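Local coordinates for protein group 3 allergen SMIPP-S Yv6023A04 (Sarcoptes scabiei type hominis, PDB 3H7O) that is an inactivated paralogue of the mite's S1-family serine proteases, which keeps a trypsin-like fold and probably lacks the proteolytic activity generally assigned to that family, at residues 95-98 against 99-102; 153-156 against 157-161; 216-219 against 220-224. The protein carries 3 engineered substitutions. All blocks are in the same frame, centred on the assembly; numbering follows the deposited sequence.

Contact 1. Residues 95-98 against 99-102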
ATOM      1  N   LEU A  95      -2.565 -13.941  -8.496  1.00 26.36           N
ATOM      2  CA  LEU A  95      -3.701 -14.016  -9.407  1.00 26.75           C
ATOM      3  C   LEU A  95      -3.668 -15.274 -10.270  1.00 26.95           C
ATOM      4  O   LEU A  95      -2.601 -15.707 -10.711  1.00 28.19           O
ATOM      5  CB  LEU A  95      -3.741 -12.771 -10.293  1.00 26.69           C
ATOM      6  CG  LEU A  95      -3.963 -11.468  -9.535  1.00 29.40           C
ATOM      7  CD1 LEU A  95      -3.368 -10.302 -10.309  1.00 27.99           C
ATOM      8  CD2 LEU A  95      -5.452 -11.260  -9.238  1.00 31.10           C
ATOM      9  N   SER A  96      -4.841 -15.863 -10.497  1.00 26.79           N
ATOM     10  CA  SER A  96      -4.963 -17.004 -11.405  1.00 26.08           C
ATOM     11  C   SER A  96      -5.232 -16.538 -12.836  1.00 26.64           C
ATOM     12  O   SER A  96      -4.899 -17.233 -13.800  1.00 26.44           O
ATOM     13  CB  SER A  96      -6.061 -17.962 -10.935  1.00 26.93           C
ATOM     14  OG  SER A  96      -7.330 -17.335 -10.959  1.00 26.05           O
ATOM     15  N   ARG A  97      -5.851 -15.364 -12.955  1.00 27.04           N
ATOM     16  CA  ARG A  97      -6.065 -14.682 -14.226  1.00 27.04           C
ATOM     17  C   ARG A  97      -5.295 -13.365 -14.126  1.00 27.10           C
ATOM     18  O   ARG A  97      -5.504 -12.599 -13.182  1.00 27.07           O
ATOM     19  CB  ARG A  97      -7.561 -14.430 -14.446  1.00 27.18           C
ATOM     20  CG  ARG A  97      -7.956 -13.877 -15.817  1.00 28.34           C
ATOM     21  CD  ARG A  97      -8.101 -12.353 -15.827  1.00 28.61           C
ATOM     22  NE  ARG A  97      -8.649 -11.903 -17.103  1.00 30.33           N
ATOM     23  CZ  ARG A  97      -7.918 -11.569 -18.163  1.00 31.34           C
ATOM     24  NH1 ARG A  97      -6.589 -11.605 -18.106  1.00 29.13           N
ATOM     25  NH2 ARG A  97      -8.519 -11.195 -19.284  1.00 29.80           N
ATOM     26  N   PRO A  98      -4.392 -13.099 -15.092  1.00 26.92           N
ATOM     27  CA  PRO A  98      -3.467 -11.973 -14.915  1.00 26.24           C
ATOM     28  C   PRO A  98      -4.116 -10.606 -15.100  1.00 26.04           C
ATOM     29  O   PRO A  98      -5.130 -10.493 -15.787  1.00 26.54           O
ATOM     30  CB  PRO A  98      -2.418 -12.207 -16.004  1.00 25.63           C
ATOM     31  CG  PRO A  98      -3.140 -12.950 -17.072  1.00 26.66           C
ATOM     32  CD  PRO A  98      -4.201 -13.780 -16.387  1.00 26.03           C
ATOM     33  N   LEU A  99      -3.532  -9.582 -14.478  1.00 26.06           N
ATOM     34  CA  LEU A  99      -3.925  -8.199 -14.743  1.00 26.80           C
ATOM     35  C   LEU A  99      -3.637  -7.878 -16.204  1.00 27.96           C
ATOM     36  O   LEU A  99      -2.598  -8.284 -16.734  1.00 27.71           O
ATOM     37  CB  LEU A  99      -3.140  -7.230 -13.854  1.00 26.94           C
ATOM     38  CG  LEU A  99      -3.196  -7.372 -12.329  1.00 26.27           C
ATOM     39  CD1 LEU A  99      -2.130  -6.498 -11.671  1.00 26.46           C
ATOM     40  CD2 LEU A  99      -4.584  -7.039 -11.788  1.00 22.16           C
ATOM     41  N   LYS A 100      -4.562  -7.173 -16.849  1.00 29.01           N
ATOM     42  CA  LYS A 100      -4.383  -6.731 -18.231  1.00 30.17           C
ATOM     43  C   LYS A 100      -3.566  -5.438 -18.269  1.00 31.06           C
ATOM     44  O   LYS A 100      -4.109  -4.343 -18.482  1.00 30.55           O
ATOM     45  CB  LYS A 100      -5.742  -6.521 -18.914  1.00 31.12           C
ATOM     46  CG  LYS A 100      -6.562  -7.785 -19.110  1.00 31.49           C
ATOM     47  CD  LYS A 100      -7.803  -7.523 -19.955  1.00 33.05           C
ATOM     48  CE  LYS A 100      -7.461  -7.382 -21.434  1.00 35.53           C
ATOM     49  NZ  LYS A 100      -8.678  -7.434 -22.292  1.00 38.79           N
ATOM     50  N   LEU A 101      -2.259  -5.570 -18.060  1.00 30.46           N
ATOM     51  CA  LEU A 101      -1.366  -4.416 -18.028  1.00 30.96           C
ATOM     52  C   LEU A 101      -1.231  -3.807 -19.421  1.00 31.82           C
ATOM     53  O   LEU A 101      -1.018  -4.517 -20.405  1.00 32.05           O
ATOM     54  CB  LEU A 101       0.006  -4.800 -17.472  1.00 30.41           C
ATOM     55  CG  LEU A 101       0.074  -5.513 -16.116  1.00 31.57           C
ATOM     56  CD1 LEU A 101       1.517  -5.845 -15.769  1.00 30.81           C
ATOM     57  CD2 LEU A 101      -0.566  -4.685 -15.009  1.00 29.06           C
ATOM     58  N   ASP A 102      -1.384  -2.491 -19.497  1.00 31.88           N
ATOM     59  CA  ASP A 102      -1.272  -1.781 -20.763  1.00 32.36           C
ATOM     60  C   ASP A 102       0.003  -0.937 -20.819  1.00 32.96           C
ATOM     61  O   ASP A 102       0.262  -0.264 -21.817  1.00 33.09           O
ATOM     62  CB  ASP A 102      -2.516  -0.916 -21.005  1.00 32.38           C
ATOM     63  CG  ASP A 102      -2.644   0.236 -20.016  1.00 32.99           C
ATOM     64  OD1 ASP A 102      -1.804   0.358 -19.096  1.00 32.20           O
ATOM     65  OD2 ASP A 102      -3.595   1.032 -20.163  1.00 33.32           O
TER
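Leu99 meets Leu95 four residues back: CD1 of Leu95 lies 3.6 Å from CG of Leu99 and 3.8 Å from its CD2, the two side chains crossing at about a right angle. A methyl is thus set against a branch point. Both leucines are buried, and the barrel adds further neighbours: Leu99 also touches Ile55 and Tyr57 of strand 54-57 and Ile32 of strand 26-32, while both reach Asp70 of strand 68-78. The segment starts on the last residue of strand 91-95 and begins the long connection from the N-terminal barrel to strand 123-128, the passage between the two halves of a chymotrypsin-like fold. Pro98 lies between the two leucines in sequence, its ring resting on Gln35 and Trp36. Pro98 O takes a weak, bent bond from Arg97 NH1 (3.0 Å, 125° at the hydrogen). Lys100 is the centre of an inverse gamma turn, in which Leu101 N bonds weakly to Leu99 O at 3.0 Å. On this outward side the Arg97 guanidinium meets the aliphatic part of Lys100, with Arg97 NH2 3.8 Å from Lys100 CD. The lysine chain is bent at chi3 (76°), and Lys100 NZ stays 4.8 Å from Arg97 NH2, so the two positive ends keep apart while the lysine's hydrocarbon touches the guanidinium.

Contact 2. Residues 153-156 against 157-161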
ATOM      1  N   ASP A 153      14.205   6.540  14.943  1.00 32.99           N
ATOM      2  CA  ASP A 153      14.215   6.504  16.409  1.00 33.17           C
ATOM      3  C   ASP A 153      13.331   7.607  17.003  1.00 33.45           C
ATOM      4  O   ASP A 153      12.621   7.384  17.985  1.00 33.48           O
ATOM      5  CB  ASP A 153      15.651   6.578  16.954  1.00 33.56           C
ATOM      6  CG  ASP A 153      16.424   5.264  16.789  1.00 33.83           C
ATOM      7  OD1 ASP A 153      15.824   4.228  16.424  1.00 38.84           O
ATOM      8  OD2 ASP A 153      17.646   5.261  17.031  1.00 39.15           O
ATOM      9  N   GLU A 154      13.380   8.782  16.383  1.00 33.07           N
ATOM     10  CA  GLU A 154      12.500   9.905  16.698  1.00 33.77           C
ATOM     11  C   GLU A 154      11.025   9.550  16.454  1.00 33.04           C
ATOM     12  O   GLU A 154      10.150   9.907  17.246  1.00 33.29           O
ATOM     13  CB  GLU A 154      12.926  11.121  15.864  1.00 34.58           C
ATOM     14  CG  GLU A 154      11.976  12.313  15.855  1.00 40.08           C
ATOM     15  CD  GLU A 154      12.560  13.514  15.129  1.00 46.87           C
ATOM     16  OE1 GLU A 154      13.724  13.882  15.413  1.00 49.29           O
ATOM     17  OE2 GLU A 154      11.852  14.093  14.276  1.00 50.19           O
ATOM     18  N   CYS A 155      10.761   8.845  15.357  1.00 31.25           N
ATOM     19  CA  CYS A 155       9.415   8.388  15.030  1.00 30.11           C
ATOM     20  C   CYS A 155       8.914   7.346  16.031  1.00 28.47           C
ATOM     21  O   CYS A 155       7.741   7.358  16.401  1.00 28.49           O
ATOM     22  CB  CYS A 155       9.378   7.830  13.603  1.00 30.57           C
ATOM     23  SG  CYS A 155       7.801   7.092  13.099  1.00 31.35           S
ATOM     24  N   ARG A 156       9.800   6.454  16.476  1.00 27.54           N
ATOM     25  CA  ARG A 156       9.421   5.439  17.464  1.00 27.02           C
ATOM     26  C   ARG A 156       9.032   6.025  18.827  1.00 26.77           C
ATOM     27  O   ARG A 156       8.080   5.551  19.449  1.00 26.95           O
ATOM     28  CB  ARG A 156      10.496   4.355  17.616  1.00 27.02           C
ATOM     29  CG  ARG A 156      10.464   3.316  16.501  1.00 26.43           C
ATOM     30  CD  ARG A 156      11.009   1.958  16.946  1.00 26.23           C
ATOM     31  NE  ARG A 156      11.415   1.128  15.805  1.00 25.11           N
ATOM     32  CZ  ARG A 156      12.597   1.219  15.197  1.00 27.11           C
ATOM     33  NH1 ARG A 156      12.881   0.426  14.173  1.00 26.74           N
ATOM     34  NH2 ARG A 156      13.498   2.105  15.608  1.00 26.62           N
ATOM     35  N   THR A 157       9.747   7.050  19.284  1.00 26.67           N
ATOM     36  CA  THR A 157       9.389   7.695  20.555  1.00 27.76           C
ATOM     37  C   THR A 157       8.021   8.392  20.467  1.00 27.33           C
ATOM     38  O   THR A 157       7.274   8.412  21.443  1.00 27.16           O
ATOM     39  CB  THR A 157      10.511   8.621  21.139  1.00 28.42           C
ATOM     40  OG1 THR A 157       9.982   9.432  22.196  1.00 30.25           O
ATOM     41  CG2 THR A 157      11.106   9.530  20.088  1.00 31.58           C
ATOM     42  N   LYS A 158       7.689   8.925  19.292  1.00 26.54           N
ATOM     43  CA  LYS A 158       6.378   9.544  19.074  1.00 26.99           C
ATOM     44  C   LYS A 158       5.241   8.522  19.119  1.00 26.86           C
ATOM     45  O   LYS A 158       4.140   8.836  19.573  1.00 27.34           O
ATOM     46  CB  LYS A 158       6.349  10.325  17.757  1.00 27.28           C
ATOM     47  CG  LYS A 158       7.072  11.654  17.832  1.00 27.07           C
ATOM     48  CD  LYS A 158       7.077  12.376  16.499  1.00 29.15           C
ATOM     49  CE  LYS A 158       7.813  13.694  16.613  1.00 30.95           C
ATOM     50  NZ  LYS A 158       7.766  14.467  15.346  1.00 32.25           N
ATOM     51  N   TYR A 159       5.518   7.304  18.660  1.00 26.23           N
ATOM     52  CA  TYR A 159       4.534   6.223  18.697  1.00 26.81           C
ATOM     53  C   TYR A 159       4.400   5.575  20.074  1.00 27.05           C
ATOM     54  O   TYR A 159       3.476   4.793  20.309  1.00 26.32           O
ATOM     55  CB  TYR A 159       4.830   5.182  17.613  1.00 26.39           C
ATOM     56  CG  TYR A 159       4.130   5.487  16.310  1.00 26.61           C
ATOM     57  CD1 TYR A 159       4.629   6.455  15.432  1.00 24.71           C
ATOM     58  CD2 TYR A 159       2.957   4.819  15.961  1.00 26.83           C
ATOM     59  CE1 TYR A 159       3.974   6.744  14.230  1.00 25.39           C
ATOM     60  CE2 TYR A 159       2.302   5.094  14.763  1.00 29.91           C
ATOM     61  CZ  TYR A 159       2.809   6.055  13.904  1.00 26.64           C
ATOM     62  OH  TYR A 159       2.149   6.316  12.717  1.00 28.26           O
ATOM     63  N   GLY A 160       5.322   5.913  20.974  1.00 28.79           N
ATOM     64  CA  GLY A 160       5.249   5.520  22.382  1.00 29.35           C
ATOM     65  C   GLY A 160       5.140   4.024  22.621  1.00 29.48           C
ATOM     66  O   GLY A 160       6.044   3.276  22.262  1.00 29.67           O
ATOM     67  N   PRO A 161       4.022   3.579  23.225  1.00 29.80           N
ATOM     68  CA  PRO A 161       3.827   2.166  23.566  1.00 29.16           C
ATOM     69  C   PRO A 161       3.535   1.261  22.366  1.00 28.19           C
ATOM     70  O   PRO A 161       3.492   0.042  22.525  1.00 27.87           O
ATOM     71  CB  PRO A 161       2.619   2.199  24.506  1.00 29.54           C
ATOM     72  CG  PRO A 161       1.857   3.404  24.090  1.00 30.85           C
ATOM     73  CD  PRO A 161       2.896   4.414  23.686  1.00 30.13           C
TER
HETATM   74  O   HOH W   1      10.003  16.648  15.744  1.00 37.27           O
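Cys155 and Tyr159 face each other one helical turn apart, and theirs is the main apolar contact of this short helix. With SG anti to the backbone N (chi1 175°), the sulfur of Cys155 is set beside the Tyr159 ring, 4.0 Å from CD1, and approaches obliquely, 62° off the ring normal, in a sulfur-aromatic contact. The same sulfur forms the disulfide to Cys170. Cys155 O, for its part, lies at the ring edge, in plane, 3.4 Å from CD1 of Tyr159. Backbone bonds form a second group. Thr157 N reaches Asp153 O and Tyr159 N reaches Cys155 O, whereas Gly160 N bonds to Arg156 O only weakly, with an N-H...O angle of 124°, as the chain leaves the helix with positive phi. Apart from these, Thr157 CG2, held between the backbone N and the carbonyl carbon, makes a close non-bonded contact with Glu154 O at 3.0 Å. The charged pairs differ in setting. Arg156 NH2 makes an edge-on, in-plane salt bridge to Asp153 OD1 (3.3 Å), while its NE and NH1 donate to Leu164 O and Ser165 O. Outside, Glu154 OE2 and Lys158 NZ stay 4.2 Å apart, joined through a water that accepts from NZ and donates weakly to OE2. In this intermediate helix of the trypsin fold, the disulfide, Arg156 and Tyr159 OH, bonded to Pro208 O, tie the helix to the body, and the solvent-side Glu154-Lys158 attraction is probably weak.

Contact 3. Residues 216-219 against 220-224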
ATOM      1  N   SER A 216      13.570  -4.451   2.922  1.00 28.24           N
ATOM      2  CA  SER A 216      13.732  -5.509   3.923  1.00 28.42           C
ATOM      3  C   SER A 216      13.104  -6.840   3.513  1.00 28.16           C
ATOM      4  O   SER A 216      13.459  -7.886   4.060  1.00 28.30           O
ATOM      5  CB  SER A 216      13.152  -5.065   5.262  1.00 27.81           C
ATOM      6  OG  SER A 216      13.793  -3.893   5.723  1.00 28.90           O
ATOM      7  N   TYR A 217      12.178  -6.794   2.556  1.00 27.51           N
ATOM      8  CA  TYR A 217      11.426  -7.979   2.131  1.00 28.36           C
ATOM      9  C   TYR A 217      11.643  -8.346   0.666  1.00 29.14           C
ATOM     10  O   TYR A 217      11.015  -9.280   0.162  1.00 28.25           O
ATOM     11  CB  TYR A 217       9.925  -7.779   2.384  1.00 28.38           C
ATOM     12  CG  TYR A 217       9.585  -7.526   3.836  1.00 28.76           C
ATOM     13  CD1 TYR A 217       9.295  -8.585   4.698  1.00 28.04           C
ATOM     14  CD2 TYR A 217       9.557  -6.227   4.349  1.00 28.11           C
ATOM     15  CE1 TYR A 217       8.986  -8.356   6.031  1.00 28.67           C
ATOM     16  CE2 TYR A 217       9.254  -5.987   5.684  1.00 27.75           C
ATOM     17  CZ  TYR A 217       8.966  -7.055   6.517  1.00 28.30           C
ATOM     18  OH  TYR A 217       8.664  -6.819   7.839  1.00 26.07           O
ATOM     19  N   VAL A 218      12.535  -7.627  -0.010  1.00 29.01           N
ATOM     20  CA  VAL A 218      12.666  -7.771  -1.459  1.00 30.56           C
ATOM     21  C   VAL A 218      13.202  -9.149  -1.883  1.00 31.29           C
ATOM     22  O   VAL A 218      12.870  -9.634  -2.963  1.00 30.40           O
ATOM     23  CB  VAL A 218      13.432  -6.574  -2.106  1.00 30.71           C
ATOM     24  CG1 VAL A 218      14.924  -6.733  -1.976  1.00 29.89           C
ATOM     25  CG2 VAL A 218      13.032  -6.408  -3.566  1.00 33.90           C
ATOM     26  N   SER A 219      13.995  -9.783  -1.018  1.00 31.77           N
ATOM     27  CA  SER A 219      14.450 -11.155  -1.249  1.00 33.07           C
ATOM     28  C   SER A 219      13.265 -12.127  -1.244  1.00 32.98           C
ATOM     29  O   SER A 219      13.148 -12.987  -2.123  1.00 32.42           O
ATOM     30  CB  SER A 219      15.482 -11.560  -0.195  1.00 32.59           C
ATOM     31  OG  SER A 219      15.942 -12.876  -0.421  1.00 37.58           O
ATOM     32  N   TRP A 220      12.389 -11.968  -0.253  1.00 32.89           N
ATOM     33  CA  TRP A 220      11.175 -12.768  -0.127  1.00 33.47           C
ATOM     34  C   TRP A 220      10.201 -12.490  -1.278  1.00 33.35           C
ATOM     35  O   TRP A 220       9.619 -13.421  -1.836  1.00 33.29           O
ATOM     36  CB  TRP A 220      10.518 -12.508   1.237  1.00 33.65           C
ATOM     37  CG  TRP A 220       9.106 -13.013   1.369  1.00 36.45           C
ATOM     38  CD1 TRP A 220       8.700 -14.318   1.427  1.00 38.78           C
ATOM     39  CD2 TRP A 220       7.915 -12.218   1.466  1.00 37.24           C
ATOM     40  NE1 TRP A 220       7.330 -14.384   1.551  1.00 40.53           N
ATOM     41  CE2 TRP A 220       6.824 -13.111   1.579  1.00 36.90           C
ATOM     42  CE3 TRP A 220       7.664 -10.839   1.473  1.00 37.09           C
ATOM     43  CZ2 TRP A 220       5.501 -12.669   1.694  1.00 37.55           C
ATOM     44  CZ3 TRP A 220       6.346 -10.397   1.587  1.00 38.75           C
ATOM     45  CH2 TRP A 220       5.283 -11.314   1.696  1.00 37.85           C
ATOM     46  N   ILE A 221      10.044 -11.213  -1.630  1.00 32.77           N
ATOM     47  CA  ILE A 221       9.190 -10.799  -2.755  1.00 33.21           C
ATOM     48  C   ILE A 221       9.667 -11.419  -4.075  1.00 34.17           C
ATOM     49  O   ILE A 221       8.863 -11.965  -4.836  1.00 34.96           O
ATOM     50  CB  ILE A 221       9.101  -9.250  -2.869  1.00 32.82           C
ATOM     51  CG1 ILE A 221       8.341  -8.666  -1.673  1.00 32.12           C
ATOM     52  CG2 ILE A 221       8.418  -8.827  -4.176  1.00 32.21           C
ATOM     53  CD1 ILE A 221       8.550  -7.176  -1.467  1.00 31.21           C
ATOM     54  N   GLN A 222      10.973 -11.345  -4.330  1.00 34.89           N
ATOM     55  CA  GLN A 222      11.571 -11.935  -5.535  1.00 35.81           C
ATOM     56  C   GLN A 222      11.326 -13.441  -5.625  1.00 35.60           C
ATOM     57  O   GLN A 222      11.065 -13.960  -6.711  1.00 35.29           O
ATOM     58  CB  GLN A 222      13.073 -11.644  -5.608  1.00 36.18           C
ATOM     59  CG  GLN A 222      13.424 -10.233  -6.060  1.00 39.32           C
ATOM     60  CD  GLN A 222      14.900  -9.898  -5.879  1.00 45.18           C
ATOM     61  OE1 GLN A 222      15.664 -10.664  -5.282  1.00 45.76           O
ATOM     62  NE2 GLN A 222      15.306  -8.742  -6.391  1.00 46.67           N
ATOM     63  N   ASP A 223      11.401 -14.127  -4.485  1.00 35.99           N
ATOM     64  CA  ASP A 223      11.101 -15.562  -4.404  1.00 36.70           C
ATOM     65  C   ASP A 223       9.662 -15.891  -4.801  1.00 36.56           C
ATOM     66  O   ASP A 223       9.409 -16.900  -5.458  1.00 37.18           O
ATOM     67  CB  ASP A 223      11.388 -16.099  -2.997  1.00 37.06           C
ATOM     68  CG  ASP A 223      12.872 -16.267  -2.721  1.00 39.23           C
ATOM     69  OD1 ASP A 223      13.668 -16.303  -3.685  1.00 40.15           O
ATOM     70  OD2 ASP A 223      13.242 -16.367  -1.532  1.00 41.17           O
ATOM     71  N   ILE A 224       8.724 -15.042  -4.394  1.00 36.84           N
ATOM     72  CA  ILE A 224       7.316 -15.227  -4.746  1.00 37.05           C
ATOM     73  C   ILE A 224       7.055 -14.860  -6.213  1.00 37.48           C
ATOM     74  O   ILE A 224       6.377 -15.600  -6.922  1.00 37.51           O
ATOM     75  CB  ILE A 224       6.371 -14.431  -3.800  1.00 36.71           C
ATOM     76  CG1 ILE A 224       6.653 -14.753  -2.320  1.00 35.66           C
ATOM     77  CG2 ILE A 224       4.898 -14.665  -4.155  1.00 36.62           C
ATOM     78  CD1 ILE A 224       6.536 -16.220  -1.923  1.00 31.72           C
TER
HETATM   79  O   HOH W   2      13.398 -10.752   2.336  1.00 32.93           O
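Tyr217 and Trp220 do not stack: CB of the tyrosine comes up to the edge of the indole, near its plane, 3.9 Å from CE3 of Trp220, and the phenol leads away to bond through OH with Asn88 OD1. Trp220 offers that edge because its CG lies anti to the backbone N (chi1 166°). CD1 of Ile221 lies 4.1 Å from CB of Tyr217, and CG1 of Ile221 is 3.3 Å from Tyr217 O. One turn beyond the tryptophan, Ile224 covers one face of the indole, CG1 3.9 Å above the plane and toward the rim. Beneath this group lies strand 91-95, where Ile92 touches Trp220, Ile221 and Ile224, so the C-terminal helix typical of chymotrypsin-like proteases packs here on the N-terminal barrel. Ile221 N bonds to Tyr217 O at 2.8 Å, in the first turn; Gln222 N follows with Val218 O at 2.9 Å. Trp220 N donates to a water at 3.0 Å that in turn bonds weakly to Ser216 O. The chemistry thus separates by direction: hydrocarbon and indole toward the barrel, while a water takes up the N-H of Trp220 in the first turn.

How the contacts relate
The three contacts apply one principle, local side-chain contact over a turn or a loop, to different places in the fold. Contacts 1 and 3 both rest on the N-terminal barrel, sharing strand 91-95, yet their nearest atoms stay about 9 Å apart. Contact 2 lies on the opposite side of the chain's centre from contact 1, with 40 Å between their centres, and is tied to the other sheet through its disulfide. Each joins buried and exposed residues. Contact 1, essentially a loop leaving strand 91-95, has leucines inside and like charges outside; contact 2 combines sulfur, salt bridge and water on a helix with buried Cys155 and Tyr159 but mostly exposed neighbours; contact 3 sets mostly hydrocarbon and indole against the barrel.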